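Local structure of Alpha/beta hydrolase fold-3 domain protein (Sulfolobus islandicus, 5LK6) at residues D127-V132 with L168-Q173; V159-S164 with G232-L237; I174-A179 with S291-V296; G181-S186 with R247-A252; A252-L257 with V262-V267. The protein probably hydrolyses carboxylic ester bonds, as a thermostable lipase-like carboxylesterase with the alpha/beta hydrolase fold. All coordinates share one frame; numbering follows the deposited sequence.

Contact 1 of 5, residues D127-V132 with L168-Q173; sequences DATNWV and LNLKYQ
Leu168 meets two neighbouring residues of helix 120-133, Thr129 and Asn130, where the loop leading into strand 173-176 of the alpha/beta hydrolase sheet passes alongside the helix. Its two methyls divide the work. CD1 comes up to the side-chain amide of Asn130, 3.3 Å from OD1, with the two side chains at about a right angle; no hydrogen bond is involved. CD2 instead lies 3.8 Å from Thr129 CG2 and 4.1 Å from Asn130 CA, and so touches both the threonine methyl and the helix backbone. The backbone N of Asn169 is bonded to the hydroxyl of Tyr133, which ties the loop to the helix end. Leu170 then brings CD2 to within 4.0 Å of Thr129 CG2, its side chain set roughly square to that of the threonine. From Lys171 onward the chain leaves the helix and aligns with strand 144-150 through backbone bonds to Val145 and Ile147, and Gln173 also pairs with the backbone of Pro235 and Leu237. The threonine methyl is thus flanked by both leucines. Its rotamer (chi1 -64°) places CG2 anti to the backbone N and facing the loop, while OG1, beside that N, bonds back to Ser125 O one helical turn earlier.

Contact 2 of 5, residues V159-S164 with G232-L237; sequences VVALLS and GLPPAL
Leu233 and Pro234, just ahead of strand 236-241, lean against helix 152-163, and the closest packing gathers around Ala161. The contact seats this helix on the loop that enters a strand of the alpha/beta hydrolase sheet. Ala161 CB lies 3.9 Å from Pro234 CD, so a single methyl faces the proline ring. Leu233 reaches in alongside: its CG stands beside the backbone N (chi1 -68°), and of its two methyls CD2 turns to the helix backbone, 3.4 Å from Ala161 O and 3.8 Å from Leu162 CA. Toward the partly exposed side the fit relaxes. The Leu162 side chain sets out away from the loop, but its end comes back, meeting Leu233 methyl to methyl at 4.2 Å between the two CD2 atoms. Within the helix segment, Ser164 OG gives a 2.8 Å bond to Val160 O, tilted above the carbonyl plane. Leu162 fills out its surroundings with Tyr253 of helix 247-259 and with Pro224 and Ala227. Leu233, which also touches Leu257, therefore lies between helices 152-163 and 247-259, with Gln173 of strand 173-176 touching both Ala161 and Leu233, and helix 120-133 on another side of helix 152-163.

Contact 3 of 5, residues I174-A179 with S291-V296; sequences ILIYPA and SLIGSV
Ile176 works in two directions: its CG2 sits 3.4 Å above the plane of the Tyr177 ring, over the centre of that face, while its CD1 crosses to Ile293 on helix 285-302. The same ring meets His274, with the planes at about 50°, and at its edge the OH is bonded to Leu277 N. In this alpha/beta hydrolase fold His274 probably forms a catalytic triad with Ser151 and Asp244, so the tyrosine, which also touches Asp244, lies against the likely active site, whereas the isoleucines pack between the sheet and helix 285-302. Strand 173-176 presents Ile174 and Ile176, two residues apart, to the C-terminal helix, and Ile293 spans both. Its CD1 is 3.7 Å from Ile176 CD1 and 4.0 Å from Ile176 CG1, the side chains crossing at about a right angle. Ile293 carries CG1 beside its backbone N (chi1 -70°), which sends the long branch toward Ile176 and leaves CG2 for Ile174. With only the methyl of an alanine at Ile293, a gap would probably open between helix and sheet, depriving both strand isoleucines of their partner and Ile239 and Leu277 of a neighbour. The helix has another face at the dimer interface, where Leu292 and Ser295 pack against Asp288 and Leu292 of the second subunit. Along the strand toward Tyr172, the contact ends with Ile174, whose CD1 stands 3.9 Å from Ile293 CG2 and whose CG2 is 4.2 Å from Ile293 CG1.

Contact 4 of 5, residues G181-S186 with R247-A252; sequences GFDSVS and RDQGEA
A single water joins Asp183 to Gln249 at the start of helix 247-259, giving a proton to Asp183 OD2 at 2.8 Å and accepting from both the backbone N and the side-chain NE2 of Gln249. The direct approach, Asp183 OD2 to Gln249 NE2, is longer at 3.5 Å, the carboxylate and amide planes standing 59° apart. Gln249 CG lies between its own backbone N and carbonyl carbon (chi1 72°), and the extended chain beyond brings the amide to the loop, where OE1 accepts from Val180 N and, weakly, from Gly181 N. Asp183 also organises its own loop. OD1 takes Val185 N from above the carboxylate plane, an Asx turn, and Ser186 N at 2.7 Å on its syn lone pair. Losing the carboxylate of Asp183 to an alanine is likely to leave Val185 N, Ser186 N and the water without their acceptor and the loop free to shift. Ser186 CB packs against Asp248 CB at 3.8 Å, and Asp248 OD1 is gripped side-on by NE and NH2 of Arg247. Ser186 is the N-cap of helix 187-191, its OG accepting from Met189 N, and Asp248 OD2 takes Ser188 N. The surface loop thus ties the beginnings of helices 187-191 and 247-259 together, beside the end of strand 236-241, where Arg247 touches Thr240.

Contact 5 of 5, residues A252-L257 with V262-V267; sequences AYANRL and VPVTSV
Val264 CG2 pushes into the shallow hollow between Ala254 and Leu257 on helix 247-259, 3.5 Å from Leu257 CB and 3.9 Å from Ala254 O. The valine can do so because CG2 stands beside its backbone N and CG1 anti to it (chi1 -174°), which spreads the two methyls along the helix: CG1 goes to Ala254 CB at 4.2 Å. Leucine and valine side chains cross at about a right angle, so the methyl rests on the leucine stem rather than its tip. The short side chain of Ala254 makes a low place in the helix surface, and Ser266, two residues farther along the strand, settles there with OG 3.7 Å from Ala254 CB. That hydroxyl is bonded to Asn270 of the second subunit, and the serine CB meets Ala254 CB without a polar bond. At the other end Val262 fits against the turn that holds Leu257, its CB 4.1 Å from Leu257 CB, and its N gives a 3.0 Å hydrogen bond to Leu257 O. This bond ties the short turn just before the strand back to the helix. Helix 252-257 and strand 264-267 run nearly antiparallel (159°), their axes 8.7 Å apart at closest. Leu257 and Ala254 also touch Ile238 of the adjoining strand. Val267 pairs antiparallel with a strand of the second subunit, so the sheet continues through the dimer. Strand 236-241, helix 247-259 and strand 264-269 make up a beta-alpha-beta crossover, the repeating unit of the alpha/beta hydrolase fold.

Contacts 1, 2, 3 and 5 are buried and chiefly apolar, each setting a helix against the central sheet or a loop entering it; contact 4 lies at the surface and depends on a water, a carboxylate and amides. Contacts 1, 2 and 5 are linked through neighbouring strands, Gln173 N bonding to Pro235 O and Ala236 O receiving Thr265 N, while contact 3 joins by Leu175 N to Leu237 O. Helix 247-259 serves both contact 4, by its polar start, and contact 5, by its apolar flank, with Ala252 common to both segments. Contacts 3 and 5 also reach the second subunit, through helix 285-302 and the edge strand respectively.

Contact 1 of 5, residues D127-V132 with L168-Q173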
# COMPACT_ATOMS: atom_id res chain seq x y z
N ASP A 127 18.92 -2.02 22.71
CA ASP A 127 19.52 -3.14 23.41
C ASP A 127 18.85 -4.44 23.06
O ASP A 127 19.54 -5.44 22.92
CB ASP A 127 19.46 -2.93 24.93
CG ASP A 127 20.41 -1.89 25.41
OD1 ASP A 127 21.23 -1.41 24.60
OD2 ASP A 127 20.35 -1.52 26.59
N ALA A 128 17.51 -4.43 22.97
CA ALA A 128 16.71 -5.58 22.50
C ALA A 128 17.05 -5.94 21.05
O ALA A 128 17.30 -7.09 20.75
CB ALA A 128 15.23 -5.33 22.66
N THR A 129 17.12 -4.95 20.17
CA THR A 129 17.48 -5.22 18.79
C THR A 129 18.86 -5.89 18.71
O THR A 129 19.04 -6.90 18.02
CB THR A 129 17.41 -3.95 17.92
OG1 THR A 129 16.06 -3.50 17.90
CG2 THR A 129 17.86 -4.21 16.49
N ASN A 130 19.80 -5.34 19.44
CA ASN A 130 21.17 -5.80 19.43
C ASN A 130 21.27 -7.21 19.97
O ASN A 130 21.96 -8.08 19.41
CB ASN A 130 21.98 -4.84 20.26
CG ASN A 130 23.46 -5.04 20.11
OD1 ASN A 130 24.11 -4.67 19.12
ND2 ASN A 130 24.02 -5.59 21.14
N TRP A 131 20.53 -7.48 21.02
CA TRP A 131 20.56 -8.78 21.60
C TRP A 131 19.91 -9.84 20.72
O TRP A 131 20.46 -10.93 20.57
CB TRP A 131 19.87 -8.77 22.95
CG TRP A 131 19.92 -10.04 23.67
CD1 TRP A 131 20.91 -10.47 24.55
CD2 TRP A 131 18.92 -11.09 23.64
NE1 TRP A 131 20.57 -11.70 25.06
CE2 TRP A 131 19.37 -12.11 24.54
CE3 TRP A 131 17.70 -11.24 22.98
CZ2 TRP A 131 18.63 -13.28 24.79
CZ3 TRP A 131 16.95 -12.43 23.21
CH2 TRP A 131 17.44 -13.44 24.11
N VAL A 132 18.73 -9.53 20.16
CA VAL A 132 18.04 -10.47 19.28
C VAL A 132 18.94 -10.81 18.06
O VAL A 132 19.05 -11.95 17.65
CB VAL A 132 16.66 -9.93 18.85
CG1 VAL A 132 16.08 -10.72 17.65
CG2 VAL A 132 15.70 -9.95 20.02
N LEU A 168 25.12 -3.18 13.01
CA LEU A 168 24.12 -4.21 12.78
C LEU A 168 23.69 -4.10 11.32
O LEU A 168 23.40 -3.00 10.88
CB LEU A 168 22.91 -3.90 13.65
CG LEU A 168 22.67 -4.62 14.96
CD1 LEU A 168 23.94 -4.73 15.78
CD2 LEU A 168 21.60 -3.93 15.78
N ASN A 169 23.57 -5.21 10.60
CA ASN A 169 22.95 -5.19 9.26
C ASN A 169 21.51 -5.58 9.38
O ASN A 169 21.17 -6.74 9.30
CB ASN A 169 23.70 -6.06 8.26
CG ASN A 169 25.18 -5.71 8.21
OD1 ASN A 169 26.02 -6.60 8.13
ND2 ASN A 169 25.51 -4.41 8.33
N LEU A 170 20.67 -4.58 9.59
CA LEU A 170 19.22 -4.76 9.59
C LEU A 170 18.73 -4.96 8.13
O LEU A 170 19.20 -4.29 7.21
CB LEU A 170 18.53 -3.57 10.29
CG LEU A 170 18.96 -3.45 11.75
CD1 LEU A 170 18.48 -2.16 12.40
CD2 LEU A 170 18.52 -4.70 12.53
N LYS A 171 17.81 -5.89 7.91
CA LYS A 171 17.36 -6.10 6.54
C LYS A 171 16.48 -4.94 6.06
O LYS A 171 16.51 -4.60 4.86
CB LYS A 171 16.61 -7.43 6.34
CG LYS A 171 17.39 -8.71 6.59
CD LYS A 171 18.76 -8.73 5.91
CE LYS A 171 19.24 -10.16 5.65
NZ LYS A 171 20.43 -10.13 4.77
N TYR A 172 15.74 -4.31 6.99
CA TYR A 172 14.60 -3.50 6.62
C TYR A 172 14.04 -2.78 7.84
O TYR A 172 14.11 -3.28 8.97
CB TYR A 172 13.51 -4.43 5.99
CG TYR A 172 12.64 -3.84 4.93
CD1 TYR A 172 13.03 -3.83 3.57
CD2 TYR A 172 11.41 -3.34 5.24
CE1 TYR A 172 12.20 -3.30 2.57
CE2 TYR A 172 10.59 -2.80 4.26
CZ TYR A 172 10.99 -2.76 2.94
OH TYR A 172 10.10 -2.20 2.03
N GLN A 173 13.49 -1.60 7.61
CA GLN A 173 12.77 -0.86 8.63
C GLN A 173 11.38 -0.51 8.11
O GLN A 173 11.22 -0.03 7.01
CB GLN A 173 13.51 0.43 9.04
CG GLN A 173 13.82 1.37 7.89
CD GLN A 173 14.59 2.61 8.29
OE1 GLN A 173 14.33 3.21 9.30
NE2 GLN A 173 15.53 3.00 7.46

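Contact 2 of 5, residues V159-S164 with G232-L237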
# COMPACT_ATOMS: atom_id res chain seq x y z
N VAL A 159 15.01 5.52 14.95
CA VAL A 159 16.17 5.88 15.76
C VAL A 159 17.09 4.67 15.95
O VAL A 159 18.29 4.78 15.75
CB VAL A 159 15.75 6.50 17.08
CG1 VAL A 159 16.96 6.65 18.01
CG2 VAL A 159 15.11 7.86 16.80
N VAL A 160 16.52 3.53 16.29
CA VAL A 160 17.29 2.30 16.34
C VAL A 160 18.13 2.03 15.06
O VAL A 160 19.30 1.68 15.15
CB VAL A 160 16.42 1.08 16.60
CG1 VAL A 160 17.25 -0.18 16.36
CG2 VAL A 160 15.90 1.10 18.05
N ALA A 161 17.53 2.22 13.89
CA ALA A 161 18.21 2.01 12.62
C ALA A 161 19.38 2.93 12.44
O ALA A 161 20.38 2.54 11.86
CB ALA A 161 17.26 2.19 11.43
N LEU A 162 19.21 4.17 12.85
CA LEU A 162 20.29 5.13 12.88
C LEU A 162 21.44 4.70 13.80
O LEU A 162 22.60 4.66 13.38
CB LEU A 162 19.76 6.49 13.31
CG LEU A 162 19.28 7.38 12.17
CD1 LEU A 162 18.25 8.43 12.64
CD2 LEU A 162 20.50 8.03 11.52
N LEU A 163 21.11 4.41 15.06
CA LEU A 163 22.07 3.91 16.06
C LEU A 163 22.80 2.61 15.66
O LEU A 163 23.84 2.31 16.20
CB LEU A 163 21.31 3.63 17.36
CG LEU A 163 20.82 4.86 18.16
CD1 LEU A 163 19.98 4.46 19.38
CD2 LEU A 163 21.99 5.73 18.56
N SER A 164 22.19 1.85 14.76
CA SER A 164 22.69 0.58 14.28
C SER A 164 23.60 0.71 13.09
O SER A 164 24.20 -0.29 12.73
CB SER A 164 21.53 -0.32 13.86
OG SER A 164 20.78 -0.72 14.99
N GLY A 232 23.16 4.94 4.01
CA GLY A 232 23.39 3.54 4.40
C GLY A 232 22.52 3.00 5.50
O GLY A 232 22.91 2.11 6.20
N LEU A 233 21.34 3.55 5.67
CA LEU A 233 20.37 2.96 6.55
C LEU A 233 19.66 1.83 5.80
O LEU A 233 19.68 1.77 4.57
CB LEU A 233 19.35 4.02 6.97
CG LEU A 233 19.89 5.12 7.86
CD1 LEU A 233 18.77 6.08 8.16
CD2 LEU A 233 20.45 4.56 9.17
N PRO A 234 18.96 0.97 6.53
CA PRO A 234 18.20 -0.05 5.85
C PRO A 234 17.11 0.42 4.88
O PRO A 234 16.49 1.47 5.06
CB PRO A 234 17.53 -0.82 7.04
CG PRO A 234 18.30 -0.42 8.25
CD PRO A 234 18.68 0.98 7.97
N PRO A 235 16.81 -0.40 3.89
CA PRO A 235 15.67 -0.01 3.08
C PRO A 235 14.38 0.07 3.92
O PRO A 235 14.22 -0.67 4.89
CB PRO A 235 15.62 -1.12 2.00
CG PRO A 235 16.87 -1.90 2.15
CD PRO A 235 17.29 -1.76 3.57
N ALA A 236 13.47 0.95 3.51
CA ALA A 236 12.32 1.34 4.33
C ALA A 236 10.98 1.21 3.62
O ALA A 236 10.83 1.51 2.41
CB ALA A 236 12.49 2.77 4.78
N LEU A 237 10.01 0.76 4.41
CA LEU A 237 8.61 0.94 4.09
C LEU A 237 8.05 1.97 5.06
O LEU A 237 8.06 1.74 6.26
CB LEU A 237 7.83 -0.35 4.23
CG LEU A 237 6.33 -0.26 4.02
CD1 LEU A 237 5.97 0.29 2.65
CD2 LEU A 237 5.74 -1.63 4.27

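Contact 3 of 5, residues I174-A179 with S291-V296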
# COMPACT_ATOMS: atom_id res chain seq x y z
N ILE A 174 10.40 -0.68 8.98
CA ILE A 174 9.03 -0.36 8.71
C ILE A 174 8.56 0.68 9.69
O ILE A 174 8.42 0.41 10.88
CB ILE A 174 8.19 -1.63 8.75
CG1 ILE A 174 8.74 -2.55 7.67
CG2 ILE A 174 6.70 -1.32 8.47
CD1 ILE A 174 8.00 -3.83 7.54
N LEU A 175 8.31 1.88 9.16
CA LEU A 175 7.78 3.02 9.93
C LEU A 175 6.29 3.28 9.63
O LEU A 175 5.92 3.75 8.55
CB LEU A 175 8.59 4.23 9.61
CG LEU A 175 10.02 4.37 10.14
CD1 LEU A 175 10.73 3.09 10.54
CD2 LEU A 175 10.83 5.19 9.16
N ILE A 176 5.44 2.93 10.59
CA ILE A 176 3.98 3.06 10.46
C ILE A 176 3.56 4.35 11.15
O ILE A 176 3.73 4.50 12.36
CB ILE A 176 3.27 1.87 11.11
CG1 ILE A 176 3.79 0.56 10.47
CG2 ILE A 176 1.76 1.98 10.95
CD1 ILE A 176 3.64 -0.69 11.32
N TYR A 177 3.03 5.29 10.37
CA TYR A 177 2.74 6.62 10.85
C TYR A 177 3.67 7.12 11.98
O TYR A 177 3.23 7.55 13.07
CB TYR A 177 1.25 6.81 11.18
CG TYR A 177 0.46 5.59 11.70
CD1 TYR A 177 0.52 5.22 13.02
CD2 TYR A 177 -0.44 4.91 10.86
CE1 TYR A 177 -0.22 4.16 13.49
CE2 TYR A 177 -1.18 3.84 11.34
CZ TYR A 177 -1.05 3.47 12.65
OH TYR A 177 -1.76 2.44 13.15
N PRO A 178 4.96 7.15 11.68
CA PRO A 178 5.92 7.61 12.66
C PRO A 178 5.88 9.08 13.06
O PRO A 178 5.50 9.93 12.28
CB PRO A 178 7.26 7.37 11.95
CG PRO A 178 6.94 7.60 10.51
CD PRO A 178 5.58 6.92 10.38
N ALA A 179 6.36 9.35 14.25
CA ALA A 179 6.78 10.67 14.67
C ALA A 179 8.28 10.74 14.39
O ALA A 179 8.98 9.81 14.68
CB ALA A 179 6.47 10.87 16.16
N SER A 291 -1.44 -6.55 5.48
CA SER A 291 -1.09 -7.25 4.28
C SER A 291 0.13 -6.66 3.58
O SER A 291 1.04 -7.39 3.21
CB SER A 291 -2.26 -7.24 3.32
OG SER A 291 -3.27 -8.12 3.72
N LEU A 292 0.17 -5.33 3.40
CA LEU A 292 1.37 -4.69 2.77
C LEU A 292 2.65 -5.02 3.51
O LEU A 292 3.62 -5.45 2.91
CB LEU A 292 1.20 -3.18 2.65
CG LEU A 292 2.31 -2.38 1.94
CD1 LEU A 292 2.46 -2.85 0.52
CD2 LEU A 292 1.89 -0.94 1.94
N ILE A 293 2.58 -4.89 4.82
CA ILE A 293 3.69 -5.12 5.69
C ILE A 293 4.17 -6.57 5.58
O ILE A 293 5.37 -6.84 5.40
CB ILE A 293 3.32 -4.74 7.15
CG1 ILE A 293 3.18 -3.21 7.25
CG2 ILE A 293 4.39 -5.21 8.14
CD1 ILE A 293 2.48 -2.73 8.51
N GLY A 294 3.22 -7.48 5.68
CA GLY A 294 3.55 -8.90 5.61
C GLY A 294 4.24 -9.31 4.28
O GLY A 294 5.29 -9.95 4.27
N SER A 295 3.66 -8.89 3.18
CA SER A 295 4.11 -9.36 1.90
C SER A 295 5.43 -8.64 1.52
O SER A 295 6.28 -9.22 0.85
CB SER A 295 2.97 -9.28 0.83
OG SER A 295 2.55 -7.95 0.57
N VAL A 296 5.65 -7.42 1.98
CA VAL A 296 6.96 -6.82 1.81
C VAL A 296 8.01 -7.60 2.61
O VAL A 296 9.06 -7.91 2.09
CB VAL A 296 6.92 -5.32 2.15
CG1 VAL A 296 8.29 -4.72 2.36
CG2 VAL A 296 6.25 -4.58 1.05

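Contact 4 of 5, residues G181-S186 with R247-A252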
# COMPACT_ATOMS: atom_id res chain seq x y z
N GLY A 181 10.03 14.14 14.38
CA GLY A 181 10.60 15.18 15.16
C GLY A 181 9.64 16.31 15.42
O GLY A 181 8.46 16.19 15.18
N PHE A 182 10.19 17.41 15.90
CA PHE A 182 9.45 18.57 16.34
C PHE A 182 8.87 19.22 15.12
O PHE A 182 9.57 19.44 14.19
CB PHE A 182 10.37 19.61 17.08
CG PHE A 182 9.58 20.66 17.86
CD1 PHE A 182 8.36 20.33 18.55
CD2 PHE A 182 10.02 21.98 17.91
CE1 PHE A 182 7.64 21.29 19.25
CE2 PHE A 182 9.31 22.94 18.63
CZ PHE A 182 8.12 22.60 19.29
N ASP A 183 7.58 19.56 15.17
CA ASP A 183 6.91 20.15 14.03
C ASP A 183 5.82 21.09 14.52
O ASP A 183 4.77 20.62 15.00
CB ASP A 183 6.30 19.02 13.18
CG ASP A 183 5.42 19.52 12.02
OD1 ASP A 183 5.61 20.71 11.60
OD2 ASP A 183 4.60 18.69 11.48
N SER A 184 6.09 22.40 14.36
CA SER A 184 5.15 23.50 14.67
C SER A 184 4.63 24.18 13.44
O SER A 184 3.91 25.17 13.57
CB SER A 184 5.81 24.61 15.54
OG SER A 184 7.12 24.30 16.01
N VAL A 185 4.95 23.65 12.26
CA VAL A 185 4.69 24.31 10.98
C VAL A 185 4.07 23.53 9.87
O VAL A 185 3.47 24.15 8.97
CB VAL A 185 5.93 24.92 10.36
CG1 VAL A 185 6.47 26.00 11.27
CG2 VAL A 185 6.97 23.87 10.14
N SER A 186 4.17 22.21 9.86
CA SER A 186 3.61 21.49 8.72
C SER A 186 2.10 21.75 8.54
O SER A 186 1.37 22.03 9.48
CB SER A 186 3.91 19.99 8.75
OG SER A 186 3.06 19.28 9.60
N ARG A 247 1.33 13.26 9.31
CA ARG A 247 1.54 12.87 7.94
C ARG A 247 2.78 13.50 7.31
O ARG A 247 3.62 12.79 6.73
CB ARG A 247 0.32 13.26 7.09
CG ARG A 247 0.38 12.69 5.70
CD ARG A 247 -0.78 13.21 4.95
NE ARG A 247 -0.54 14.59 4.65
CZ ARG A 247 -1.46 15.45 4.27
NH1 ARG A 247 -2.75 15.12 4.21
NH2 ARG A 247 -1.10 16.67 4.00
N ASP A 248 2.83 14.83 7.33
CA ASP A 248 3.76 15.53 6.49
C ASP A 248 5.16 15.22 6.95
O ASP A 248 6.03 15.05 6.13
CB ASP A 248 3.49 17.04 6.47
CG ASP A 248 2.28 17.42 5.60
OD1 ASP A 248 1.68 16.54 4.95
OD2 ASP A 248 1.93 18.61 5.56
N GLN A 249 5.36 15.09 8.25
CA GLN A 249 6.69 14.69 8.74
C GLN A 249 7.18 13.25 8.33
O GLN A 249 8.38 13.03 7.95
CB GLN A 249 6.81 14.96 10.26
CG GLN A 249 6.02 14.03 11.13
CD GLN A 249 6.11 14.47 12.57
OE1 GLN A 249 6.81 13.88 13.43
NE2 GLN A 249 5.41 15.55 12.86
N GLY A 250 6.26 12.30 8.38
CA GLY A 250 6.55 10.93 7.93
C GLY A 250 7.01 10.95 6.49
O GLY A 250 8.00 10.33 6.14
N GLU A 251 6.32 11.70 5.66
CA GLU A 251 6.68 11.86 4.24
C GLU A 251 7.93 12.66 4.05
O GLU A 251 8.68 12.35 3.16
CB GLU A 251 5.52 12.42 3.39
CG GLU A 251 4.36 11.46 3.37
CD GLU A 251 3.14 11.90 2.58
OE1 GLU A 251 3.22 12.87 1.78
OE2 GLU A 251 2.10 11.22 2.76
N ALA A 252 8.19 13.67 4.86
CA ALA A 252 9.51 14.31 4.87
C ALA A 252 10.66 13.32 5.14
O ALA A 252 11.67 13.32 4.38
CB ALA A 252 9.56 15.45 5.87
O HOH W 1 3.64 16.28 10.46

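Contact 5 of 5, residues A252-L257 with V262-V267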
# COMPACT_ATOMS: atom_id res chain seq x y z
N ALA A 252 8.19 13.67 4.86
CA ALA A 252 9.51 14.31 4.87
C ALA A 252 10.66 13.32 5.14
O ALA A 252 11.67 13.32 4.38
CB ALA A 252 9.56 15.45 5.87
N TYR A 253 10.49 12.49 6.15
CA TYR A 253 11.52 11.50 6.50
C TYR A 253 11.75 10.53 5.33
O TYR A 253 12.86 10.31 4.91
CB TYR A 253 11.18 10.73 7.78
CG TYR A 253 12.38 9.99 8.38
CD1 TYR A 253 13.40 10.69 9.02
CD2 TYR A 253 12.47 8.61 8.37
CE1 TYR A 253 14.46 10.04 9.58
CE2 TYR A 253 13.52 7.95 8.93
CZ TYR A 253 14.52 8.67 9.53
OH TYR A 253 15.61 8.03 10.08
N ALA A 254 10.69 10.03 4.77
CA ALA A 254 10.78 9.30 3.51
C ALA A 254 11.61 9.98 2.42
O ALA A 254 12.52 9.41 1.86
CB ALA A 254 9.37 9.03 2.97
N ASN A 255 11.28 11.22 2.13
CA ASN A 255 12.02 11.98 1.14
C ASN A 255 13.48 12.18 1.45
O ASN A 255 14.31 12.08 0.54
CB ASN A 255 11.33 13.30 0.87
CG ASN A 255 10.23 13.16 -0.16
OD1 ASN A 255 10.48 12.79 -1.26
ND2 ASN A 255 9.01 13.47 0.22
N ARG A 256 13.80 12.43 2.71
CA ARG A 256 15.18 12.60 3.14
C ARG A 256 15.98 11.32 3.06
O ARG A 256 17.15 11.36 2.69
CB ARG A 256 15.24 13.16 4.58
CG ARG A 256 15.00 14.66 4.65
CD ARG A 256 16.32 15.46 4.84
NE ARG A 256 16.05 16.89 4.60
CZ ARG A 256 15.39 17.76 5.43
NH1 ARG A 256 14.91 17.38 6.65
NH2 ARG A 256 15.21 19.05 5.05
N LEU A 257 15.35 10.17 3.38
CA LEU A 257 15.99 8.90 3.20
C LEU A 257 16.26 8.69 1.72
O LEU A 257 17.41 8.38 1.33
CB LEU A 257 15.14 7.77 3.71
CG LEU A 257 15.01 7.66 5.22
CD1 LEU A 257 14.09 6.53 5.60
CD2 LEU A 257 16.33 7.34 5.82
N VAL A 262 18.87 5.96 0.28
CA VAL A 262 18.28 4.77 0.90
C VAL A 262 17.03 4.39 0.09
O VAL A 262 16.23 5.26 -0.26
CB VAL A 262 17.86 5.05 2.36
CG1 VAL A 262 17.16 3.83 2.94
CG2 VAL A 262 19.05 5.42 3.22
N PRO A 263 16.84 3.10 -0.22
CA PRO A 263 15.60 2.79 -0.95
C PRO A 263 14.40 2.88 0.01
O PRO A 263 14.46 2.31 1.10
CB PRO A 263 15.79 1.33 -1.46
CG PRO A 263 17.16 0.94 -1.12
CD PRO A 263 17.67 1.90 -0.03
N VAL A 264 13.36 3.61 -0.41
CA VAL A 264 12.14 3.77 0.36
C VAL A 264 10.92 3.56 -0.51
O VAL A 264 10.83 4.12 -1.62
CB VAL A 264 12.01 5.18 0.92
CG1 VAL A 264 10.79 5.25 1.86
CG2 VAL A 264 13.29 5.61 1.61
N THR A 265 9.98 2.80 0.02
CA THR A 265 8.62 2.78 -0.52
C THR A 265 7.74 3.49 0.49
O THR A 265 7.63 3.07 1.62
CB THR A 265 8.14 1.36 -0.78
OG1 THR A 265 8.85 0.85 -1.93
CG2 THR A 265 6.61 1.36 -1.00
N SER A 266 7.14 4.60 0.05
CA SER A 266 6.37 5.49 0.91
C SER A 266 4.95 5.42 0.38
O SER A 266 4.69 5.73 -0.81
CB SER A 266 6.92 6.91 0.81
OG SER A 266 6.13 7.88 1.49
N VAL A 267 4.05 5.01 1.25
CA VAL A 267 2.67 4.80 0.88
C VAL A 267 1.76 5.61 1.79
O VAL A 267 1.81 5.48 2.99
CB VAL A 267 2.33 3.29 0.96
CG1 VAL A 267 0.84 3.10 0.79
CG2 VAL A 267 3.00 2.56 -0.21